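Local coordinates for protein cellulase (Xanthomonas axonopodis pv. citri, PDB 5HOS) that probably hydrolyses internal beta-1,4-glucosidic bonds of cellulose and related glucans, as an endo-glucanase of glycoside hydrolase family 5, at residues A91-I96 and I144-D149; V110-H115 and R140-A145; S133-L138 and G155-P160; A174-I179 and N186-P191. One frame throughout, in Å; residues are numbered along the deposited sequence. Where two conformers were deposited one is given.

Interaction 1: residues A91-I96 and I144-D149; sequences AQLALI and IAFKSD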
# COMPACT_ATOMS: atom_id res chain seq x y z
N ALA A 91 11.75 -19.63 -3.07
CA ALA A 91 10.97 -19.35 -4.28
C ALA A 91 10.19 -18.03 -4.20
O ALA A 91 10.16 -17.27 -5.17
CB ALA A 91 10.02 -20.50 -4.59
N GLN A 92 9.57 -17.77 -3.05
CA GLN A 92 8.76 -16.56 -2.90
C GLN A 92 9.66 -15.33 -2.93
O GLN A 92 9.33 -14.33 -3.57
CB GLN A 92 7.93 -16.61 -1.61
CG GLN A 92 6.72 -15.67 -1.60
CD GLN A 92 5.56 -16.09 -2.49
OE1 GLN A 92 4.71 -15.26 -2.82
NE2 GLN A 92 5.50 -17.36 -2.88
N LEU A 93 10.81 -15.42 -2.26
CA LEU A 93 11.79 -14.34 -2.31
C LEU A 93 12.29 -14.09 -3.74
O LEU A 93 12.39 -12.93 -4.16
CB LEU A 93 12.96 -14.60 -1.37
CG LEU A 93 14.04 -13.50 -1.30
CD1 LEU A 93 13.44 -12.14 -0.95
CD2 LEU A 93 15.10 -13.91 -0.29
N ALA A 94 12.59 -15.15 -4.48
CA ALA A 94 12.98 -15.01 -5.89
C ALA A 94 11.87 -14.40 -6.75
O ALA A 94 12.15 -13.61 -7.63
CB ALA A 94 13.43 -16.34 -6.47
N LEU A 95 10.61 -14.74 -6.47
CA LEU A 95 9.49 -14.09 -7.17
C LEU A 95 9.46 -12.59 -6.93
O LEU A 95 9.25 -11.82 -7.86
CB LEU A 95 8.14 -14.71 -6.81
CG LEU A 95 7.92 -16.07 -7.46
CD1 LEU A 95 6.88 -16.88 -6.69
CD2 LEU A 95 7.54 -15.92 -8.92
N ILE A 96 9.68 -12.17 -5.69
CA ILE A 96 9.71 -10.74 -5.36
C ILE A 96 10.93 -10.10 -6.02
O ILE A 96 10.81 -9.01 -6.57
CB ILE A 96 9.67 -10.49 -3.83
CG1 ILE A 96 8.36 -11.01 -3.25
CG2 ILE A 96 9.80 -8.99 -3.52
CD1 ILE A 96 8.35 -11.14 -1.73
N ILE A 144 17.33 -6.87 4.88
CA ILE A 144 18.62 -7.40 4.43
C ILE A 144 18.56 -7.77 2.95
O ILE A 144 19.47 -7.42 2.20
CB ILE A 144 19.09 -8.59 5.31
CG1 ILE A 144 19.46 -8.08 6.72
CG2 ILE A 144 20.29 -9.31 4.69
CD1 ILE A 144 19.52 -9.15 7.79
N ALA A 145 17.51 -8.47 2.54
CA ALA A 145 17.37 -8.93 1.16
C ALA A 145 17.36 -7.80 0.14
O ALA A 145 17.90 -7.96 -0.95
CB ALA A 145 16.12 -9.78 0.99
N PHE A 146 16.77 -6.66 0.50
CA PHE A 146 16.65 -5.50 -0.39
C PHE A 146 17.34 -4.27 0.15
O PHE A 146 16.94 -3.15 -0.17
CB PHE A 146 15.18 -5.22 -0.67
CG PHE A 146 14.52 -6.34 -1.41
CD1 PHE A 146 14.79 -6.53 -2.77
CD2 PHE A 146 13.68 -7.23 -0.76
CE1 PHE A 146 14.21 -7.58 -3.46
CE2 PHE A 146 13.10 -8.28 -1.45
CZ PHE A 146 13.37 -8.45 -2.80
N LYS A 147 18.42 -4.50 0.91
CA LYS A 147 19.11 -3.44 1.68
C LYS A 147 19.52 -2.27 0.81
O LYS A 147 20.39 -2.40 -0.06
CB LYS A 147 20.34 -4.00 2.40
CG LYS A 147 21.06 -2.96 3.27
CD LYS A 147 22.18 -3.58 4.08
CE LYS A 147 23.08 -2.51 4.69
NZ LYS A 147 24.05 -3.12 5.64
N SER A 148 18.88 -1.14 1.06
CA SER A 148 19.22 0.14 0.46
C SER A 148 19.09 0.17 -1.07
O SER A 148 19.69 1.01 -1.73
CB SER A 148 20.61 0.59 0.91
OG SER A 148 20.67 0.64 2.32
N ASP A 149 18.28 -0.72 -1.62
CA ASP A 149 17.98 -0.72 -3.03
C ASP A 149 16.91 0.34 -3.22
O ASP A 149 15.78 0.18 -2.78
CB ASP A 149 17.48 -2.11 -3.45
CG ASP A 149 17.18 -2.20 -4.94
OD1 ASP A 149 16.85 -1.18 -5.56
OD2 ASP A 149 17.24 -3.32 -5.48
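Leu93 and Ile96, one turn apart on helix 90-105, hold the outer end of the Phe146 ring. CD1 of Leu93 lies 3.9 Å from Phe146 CE2, and the same methyl reaches CB of Ala145 at 4.1 Å, so one leucine branch serves two neighbouring residues. Ile96 uses its CG2 branch, 3.7 Å from Phe146 CZ; both methyls meet the ring obliquely. The two aliphatic side chains approach differently: Leu93 slides past the phenylalanine in the opposite direction, whereas Ile96 crosses it at about a right angle. In Leu93, chi1 of -178° swings CG toward the second helix, and chi2 of 55° then sets CD1 against the ring.

In the (beta/alpha)8 barrel this joins two consecutive outer helices, 90-105 and 132-145, at the C-terminal end of the latter. Phe146 is the first residue to leave helical geometry, and its ring extends inward to Val152 and Phe154 of strand 152-155.

Polar interactions flank the cluster on the Arg97 side. Arg97 makes a cation-pi contact with Phe146 and also gives NH1 to the carbonyl O of Ala145, tying the helices together beside the ring. Further along the chain comes a type II turn from Phe146 to Asp149, closed by Asp149 N bonding Phe146 O at 3.1 Å; at its end Asp149 OD2 forms a salt bridge with Lys104.

Interaction 2: residues V110-H115 and R140-A145; sequences VIVDVH and RRLAIA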
# COMPACT_ATOMS: atom_id res chain seq x y z
N VAL A 110 8.94 -0.42 -6.59
CA VAL A 110 8.03 -1.45 -6.07
C VAL A 110 7.89 -1.26 -4.57
O VAL A 110 8.89 -1.24 -3.85
CB VAL A 110 8.53 -2.89 -6.35
CG1 VAL A 110 7.64 -3.93 -5.68
CG2 VAL A 110 8.56 -3.15 -7.84
N ILE A 111 6.64 -1.12 -4.11
CA ILE A 111 6.33 -1.21 -2.69
C ILE A 111 6.05 -2.67 -2.41
O ILE A 111 5.10 -3.24 -2.96
CB ILE A 111 5.08 -0.38 -2.32
CG1 ILE A 111 5.26 1.09 -2.67
CG2 ILE A 111 4.73 -0.54 -0.83
CD1 ILE A 111 3.95 1.85 -2.80
N VAL A 112 6.87 -3.28 -1.56
CA VAL A 112 6.59 -4.62 -1.07
C VAL A 112 5.59 -4.46 0.07
O VAL A 112 5.94 -3.94 1.12
CB VAL A 112 7.85 -5.35 -0.59
CG1 VAL A 112 7.49 -6.74 -0.05
CG2 VAL A 112 8.86 -5.47 -1.72
N ASP A 113 4.35 -4.90 -0.16
CA ASP A 113 3.24 -4.73 0.78
C ASP A 113 2.96 -6.07 1.43
O ASP A 113 2.42 -6.97 0.80
CB ASP A 113 2.00 -4.17 0.03
CG ASP A 113 0.65 -4.58 0.65
OD1 ASP A 113 0.53 -4.73 1.88
OD2 ASP A 113 -0.31 -4.74 -0.14
N VAL A 114 3.31 -6.19 2.71
CA VAL A 114 2.99 -7.38 3.49
C VAL A 114 1.50 -7.25 3.79
O VAL A 114 1.10 -6.47 4.66
CB VAL A 114 3.84 -7.47 4.77
CG1 VAL A 114 3.46 -8.70 5.59
CG2 VAL A 114 5.33 -7.50 4.42
N HIS A 115 0.69 -8.02 3.06
CA HIS A 115 -0.74 -7.77 2.92
C HIS A 115 -1.53 -8.60 3.91
O HIS A 115 -2.33 -9.45 3.53
CB HIS A 115 -1.18 -8.02 1.48
CG HIS A 115 -2.47 -7.34 1.10
ND1 HIS A 115 -2.53 -6.06 0.60
CD2 HIS A 115 -3.75 -7.79 1.12
CE1 HIS A 115 -3.78 -5.74 0.33
NE2 HIS A 115 -4.54 -6.77 0.65
N ARG A 140 13.45 -7.59 9.42
CA ARG A 140 14.92 -7.71 9.41
C ARG A 140 15.38 -8.43 8.14
O ARG A 140 16.26 -7.94 7.43
CB ARG A 140 15.42 -8.48 10.65
CG ARG A 140 16.93 -8.50 10.79
CD ARG A 140 17.39 -9.31 12.00
NE ARG A 140 16.87 -10.68 11.97
CZ ARG A 140 17.35 -11.69 11.23
NH1 ARG A 140 18.41 -11.53 10.43
NH2 ARG A 140 16.77 -12.88 11.30
N ARG A 141 14.76 -9.57 7.87
CA ARG A 141 15.12 -10.40 6.71
C ARG A 141 14.80 -9.72 5.38
O ARG A 141 15.59 -9.80 4.46
CB ARG A 141 14.44 -11.76 6.79
CG ARG A 141 14.93 -12.61 7.96
CD ARG A 141 14.16 -13.91 8.05
NE ARG A 141 14.53 -14.73 9.22
CZ ARG A 141 15.58 -15.56 9.28
NH1 ARG A 141 16.43 -15.71 8.27
NH2 ARG A 141 15.77 -16.25 10.40
N LEU A 142 13.65 -9.05 5.28
CA LEU A 142 13.32 -8.32 4.05
C LEU A 142 14.25 -7.14 3.86
O LEU A 142 14.68 -6.87 2.74
CB LEU A 142 11.88 -7.82 4.05
CG LEU A 142 10.83 -8.75 3.44
CD1 LEU A 142 9.45 -8.18 3.72
CD2 LEU A 142 11.03 -8.93 1.95
N ALA A 143 14.56 -6.44 4.95
CA ALA A 143 15.46 -5.30 4.88
C ALA A 143 16.84 -5.73 4.38
O ALA A 143 17.43 -5.04 3.55
CB ALA A 143 15.58 -4.60 6.22
N ILE A 144 17.33 -6.87 4.88
CA ILE A 144 18.62 -7.40 4.43
C ILE A 144 18.56 -7.77 2.95
O ILE A 144 19.47 -7.42 2.20
CB ILE A 144 19.09 -8.59 5.31
CG1 ILE A 144 19.46 -8.08 6.72
CG2 ILE A 144 20.29 -9.31 4.69
CD1 ILE A 144 19.52 -9.15 7.79
N ALA A 145 17.51 -8.47 2.54
CA ALA A 145 17.37 -8.93 1.16
C ALA A 145 17.36 -7.80 0.14
O ALA A 145 17.90 -7.96 -0.95
CB ALA A 145 16.12 -9.78 0.99
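Leu142 projects from helix 132-145 onto two valines of strand 109-114, and a single methyl, CD1, makes both contacts. It lies 4.2 Å from Val114 CG2 and 4.5 Å from Val112 CG1. The valines are two residues apart, so their side chains emerge on the same side of the strand, and the leucine methyl meets both. Its chi1 is -90°, some 30° from the staggered -60°, and chi2 of 171° extends CD1 toward the valines.

This is the helix-on-strand packing of a (beta/alpha)8 barrel, in which outward-facing strand residues meet the inner face of the surrounding helices. Ile96 of helix 90-105 and Val152 of the next strand also pack on Val112. Even so, the fit between the two segments is modest, the closer approach being to Val114.

Ile144, on the side of the helix away from the strand, is exposed, and Arg141, on a flank, is partly so; its guanidinium forms salt bridges with Asp137 and Glu87 and bonds the carbonyl of Gly85.

The other face of the strand carries Ile111 but also a polar pair toward its C-terminal end: where the strand ends, ND1 of His115 donates at 2.7 Å to Asp113 OD2, which accepts through its syn lone pair in a nearly straight bond (165°). The acceptor lies close to the imidazole plane, which should restrict rotation of the ring. The helix contact itself is therefore wholly apolar, with cohesion from dispersion and burial, while the charged groups of the two segments find their partners on other faces.

Interaction 3: residues S133-L138 and G155-P160; sequences STFNDL and GLMNEP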
# COMPACT_ATOMS: atom_id res chain seq x y z
N SER A 133 8.45 -9.49 18.26
CA SER A 133 9.67 -10.13 17.76
C SER A 133 9.45 -10.91 16.46
O SER A 133 10.32 -10.92 15.60
CB SER A 133 10.28 -11.06 18.83
OG SER A 133 9.41 -12.14 19.12
N THR A 134 8.30 -11.56 16.32
CA THR A 134 7.98 -12.29 15.10
C THR A 134 7.87 -11.37 13.88
O THR A 134 8.36 -11.69 12.80
CB THR A 134 6.71 -13.13 15.30
OG1 THR A 134 6.98 -14.14 16.28
CG2 THR A 134 6.25 -13.78 14.01
N PHE A 135 7.22 -10.22 14.07
CA PHE A 135 7.09 -9.21 13.03
C PHE A 135 8.45 -8.58 12.72
O PHE A 135 8.80 -8.39 11.54
CB PHE A 135 6.05 -8.17 13.47
CG PHE A 135 5.69 -7.15 12.42
CD1 PHE A 135 5.40 -7.53 11.10
CD2 PHE A 135 5.60 -5.81 12.76
CE1 PHE A 135 5.05 -6.59 10.15
CE2 PHE A 135 5.25 -4.86 11.81
CZ PHE A 135 4.98 -5.25 10.51
N ASN A 136 9.21 -8.27 13.77
CA ASN A 136 10.57 -7.74 13.61
C ASN A 136 11.44 -8.63 12.73
O ASN A 136 12.20 -8.13 11.89
CB ASN A 136 11.27 -7.58 14.96
CG ASN A 136 10.75 -6.42 15.79
OD1 ASN A 136 10.00 -5.57 15.32
ND2 ASN A 136 11.15 -6.40 17.06
N ASP A 137 11.35 -9.94 12.93
CA ASP A 137 12.20 -10.87 12.19
C ASP A 137 11.89 -10.87 10.70
O ASP A 137 12.80 -10.92 9.89
CB ASP A 137 12.11 -12.28 12.74
CG ASP A 137 13.08 -13.21 12.07
OD1 ASP A 137 14.29 -13.09 12.37
OD2 ASP A 137 12.65 -14.01 11.22
N LEU A 138 10.60 -10.83 10.33
CA LEU A 138 10.23 -10.67 8.92
C LEU A 138 10.93 -9.46 8.31
O LEU A 138 11.59 -9.58 7.27
CB LEU A 138 8.71 -10.50 8.74
CG LEU A 138 8.22 -10.12 7.33
CD1 LEU A 138 8.48 -11.24 6.33
CD2 LEU A 138 6.75 -9.75 7.34
N GLY A 155 6.53 -1.54 2.58
CA GLY A 155 5.15 -1.38 3.07
C GLY A 155 4.93 -2.28 4.27
O GLY A 155 4.55 -3.44 4.12
N LEU A 156 5.15 -1.74 5.47
CA LEU A 156 5.18 -2.54 6.71
C LEU A 156 4.02 -3.53 6.87
O LEU A 156 4.24 -4.69 7.20
CB LEU A 156 5.22 -1.65 7.95
CG LEU A 156 6.46 -0.78 8.18
CD1 LEU A 156 6.25 -0.04 9.49
CD2 LEU A 156 7.72 -1.61 8.21
N MET A 157 2.80 -3.06 6.66
CA MET A 157 1.63 -3.92 6.88
C MET A 157 0.39 -3.34 6.24
O MET A 157 0.08 -2.18 6.46
CB MET A 157 1.36 -4.06 8.39
CG MET A 157 0.20 -4.99 8.75
SD MET A 157 0.40 -6.65 8.07
CE MET A 157 1.97 -7.14 8.76
N ASN A 158 -0.37 -4.16 5.53
CA ASN A 158 -1.64 -3.70 5.02
C ASN A 158 -2.72 -3.69 6.11
O ASN A 158 -2.98 -4.73 6.71
CB ASN A 158 -2.14 -4.60 3.90
CG ASN A 158 -3.35 -4.02 3.21
OD1 ASN A 158 -3.28 -2.95 2.63
ND2 ASN A 158 -4.48 -4.74 3.26
N GLU A 159 -3.34 -2.53 6.32
CA GLU A 159 -4.57 -2.39 7.11
C GLU A 159 -4.64 -3.18 8.43
O GLU A 159 -5.50 -4.05 8.58
CB GLU A 159 -5.79 -2.69 6.23
CG GLU A 159 -5.91 -1.74 5.04
CD GLU A 159 -7.23 -1.82 4.30
OE1 GLU A 159 -8.11 -2.61 4.68
OE2 GLU A 159 -7.40 -1.06 3.31
N PRO A 160 -3.75 -2.88 9.40
CA PRO A 160 -4.00 -3.35 10.77
C PRO A 160 -5.40 -2.93 11.21
O PRO A 160 -5.79 -1.80 10.91
CB PRO A 160 -2.94 -2.62 11.61
CG PRO A 160 -1.95 -2.07 10.64
CD PRO A 160 -2.67 -1.87 9.34
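Phe135 and Met157 both carry CG anti to the backbone N (chi1 -173° and -177°), so the phenyl ring extends from helix 132-145 toward the barrel while the methionine reaches out to meet it. Bends at chi2 and chi3 of Met157 then fold its CE methyl back onto the ring. The segment 155-160 is the loop that follows strand 152-155 of the (beta/alpha)8 barrel, and its Asn158-Glu159-Pro160 matches the Asn-Glu-Pro signature of family 5, consistent with an active-site position for Glu159.

The methyl approaches the phenylalanine obliquely, with CE 3.4 Å from Phe135 CE1, a tight contact, and 4.0 Å from CZ. Leu156 meets the ring mainly through its backbone, although its CB also comes within 4.4 Å of Phe135 CZ. Ser175 of helix 165-181 lies against the ring as well, and Trp139, one turn further along the Phe135 helix, meets it with the planes nearly perpendicular. Val114 of strand 109-114 also touches the methionine, from another side than the ring.

The carbonyl oxygen of Leu156 accepts a hydrogen bond from Trp139 NE1, and the same atom lies in the plane of the Phe135 ring at its edge, 3.4 Å from CZ.

Interaction 4: residues A174-I179 and N186-P191; sequences ASIDTI and NLILVP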
# COMPACT_ATOMS: atom_id res chain seq x y z
N ALA A 174 8.80 -0.80 16.49
CA ALA A 174 9.79 -1.86 16.66
C ALA A 174 10.31 -2.36 15.31
O ALA A 174 11.51 -2.56 15.16
CB ALA A 174 9.20 -3.00 17.46
N SER A 175 9.42 -2.53 14.34
CA SER A 175 9.84 -2.99 13.01
C SER A 175 10.66 -1.91 12.28
O SER A 175 11.63 -2.24 11.60
CB SER A 175 8.64 -3.45 12.17
OG SER A 175 7.80 -2.37 11.84
N ILE A 176 10.29 -0.64 12.43
CA ILE A 176 11.08 0.48 11.86
C ILE A 176 12.50 0.45 12.43
O ILE A 176 13.48 0.51 11.68
CB ILE A 176 10.42 1.85 12.13
CG1 ILE A 176 9.12 1.99 11.32
CG2 ILE A 176 11.36 3.01 11.81
CD1 ILE A 176 8.18 3.04 11.87
N ASP A 177 12.60 0.36 13.74
CA ASP A 177 13.92 0.31 14.40
C ASP A 177 14.76 -0.89 13.92
O ASP A 177 15.97 -0.76 13.67
CB ASP A 177 13.78 0.29 15.93
CG ASP A 177 13.27 1.62 16.50
OD1 ASP A 177 13.18 2.63 15.77
OD2 ASP A 177 12.96 1.65 17.71
N THR A 178 14.10 -2.04 13.78
CA THR A 178 14.75 -3.26 13.29
C THR A 178 15.29 -3.08 11.87
O THR A 178 16.43 -3.44 11.58
CB THR A 178 13.76 -4.44 13.32
OG1 THR A 178 13.32 -4.64 14.67
CG2 THR A 178 14.40 -5.71 12.79
N ILE A 179 14.47 -2.50 11.00
CA ILE A 179 14.88 -2.21 9.64
C ILE A 179 16.12 -1.32 9.63
O ILE A 179 17.09 -1.63 8.93
CB ILE A 179 13.74 -1.59 8.81
CG1 ILE A 179 12.68 -2.66 8.54
CG2 ILE A 179 14.25 -1.04 7.48
CD1 ILE A 179 11.34 -2.12 8.10
N ASN A 186 16.09 2.33 2.82
CA ASN A 186 14.88 2.39 2.03
C ASN A 186 13.78 3.24 2.66
O ASN A 186 13.69 3.38 3.88
CB ASN A 186 14.29 1.00 1.82
CG ASN A 186 15.33 -0.01 1.35
OD1 ASN A 186 16.28 -0.31 2.08
ND2 ASN A 186 15.13 -0.55 0.18
N LEU A 187 12.93 3.77 1.80
CA LEU A 187 11.72 4.41 2.25
C LEU A 187 10.81 3.37 2.89
O LEU A 187 10.64 2.27 2.35
CB LEU A 187 11.00 5.04 1.07
CG LEU A 187 9.61 5.60 1.35
CD1 LEU A 187 9.69 6.83 2.24
CD2 LEU A 187 8.92 5.87 0.03
N ILE A 188 10.23 3.75 4.03
CA ILE A 188 9.27 2.91 4.74
C ILE A 188 7.90 3.59 4.74
O ILE A 188 7.79 4.75 5.05
CB ILE A 188 9.71 2.64 6.21
CG1 ILE A 188 11.05 1.91 6.25
CG2 ILE A 188 8.64 1.81 6.93
CD1 ILE A 188 11.71 1.90 7.61
N LEU A 189 6.85 2.83 4.41
CA LEU A 189 5.48 3.29 4.52
C LEU A 189 4.85 2.67 5.78
O LEU A 189 4.81 1.44 5.93
CB LEU A 189 4.68 2.92 3.27
CG LEU A 189 5.21 3.44 1.93
CD1 LEU A 189 4.27 3.03 0.81
CD2 LEU A 189 5.43 4.94 1.92
N VAL A 190 4.38 3.55 6.67
CA VAL A 190 3.92 3.18 8.02
C VAL A 190 2.42 3.44 8.11
O VAL A 190 1.99 4.60 8.04
CB VAL A 190 4.63 4.03 9.10
CG1 VAL A 190 4.28 3.51 10.50
CG2 VAL A 190 6.13 4.02 8.90
N PRO A 191 1.61 2.39 8.25
CA PRO A 191 0.17 2.60 8.37
C PRO A 191 -0.23 2.84 9.83
O PRO A 191 0.52 2.51 10.74
CB PRO A 191 -0.39 1.26 7.91
CG PRO A 191 0.61 0.28 8.43
CD PRO A 191 1.96 0.97 8.42
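Ile179 and Ile188 reach toward each other tip to tip, with CG2 of Ile179 3.9 Å and its CD1 4.1 Å from CD1 of Ile188. One turn earlier on the helix, Ile176 places CD1 3.7 Å from Val190 CG2, its side chain crossing the valine at about a right angle. CG2 of Ile176 is 4.4 Å from the same Ile188 methyl, which therefore bridges the two helix isoleucines. For Ile188, chi1 of -61° sets CG1 anti to the carbonyl carbon, and chi2 of 166° extends CD1 to the helix.

Behind these side chains, helix 174-179 runs almost antiparallel to strand 188-191, at 169° with axes 10.6 Å apart, as expected for the return half of a beta-alpha-beta crossover; here strand 152-155, helix 165-181 and strand 188-191 form the unit. On the helix, Ala174 O accepts from both Thr178 N and Thr178 OG1, the latter at 2.8 Å, the two donors coming from opposite faces of the carbonyl plane.

Further out, Leu156 packs against Ile188, and Phe154 against Ile179. ND2 of Asn186 ties the segment to strand 152-155 through Val152 O and to the turn after helix 132-145 through Phe146 O. Between the two segments the contact is made by branched aliphatic side chains, so it rests on dispersion and burial, and the hydrogen bonds of Thr178 and Asn186 lie beside it.

In the fold
All four contacts lie in one sector of the (beta/alpha)8 barrel. Helix 132-145 supplies a segment to interactions 1, 2 and 3, from its C-terminal end in interaction 1 to its N-terminal part in interaction 3. Centres of interactions 1 and 2 are about 7 Å apart, and Ile96 touches Val112 between them; those of 1 and 3, and of 1 and 4, are about 16 Å apart. Along the chain interaction 3 crosses 1 and 2, whereas interaction 4 follows all three. Backbone hydrogen bonds along and just beyond the strands join 110-115 to 155-160, and 155-160 to 186-191. The contacts thus join consecutive strands and helices of the barrel, and interaction 3 includes the loop with the Asn-Glu-Pro sequence.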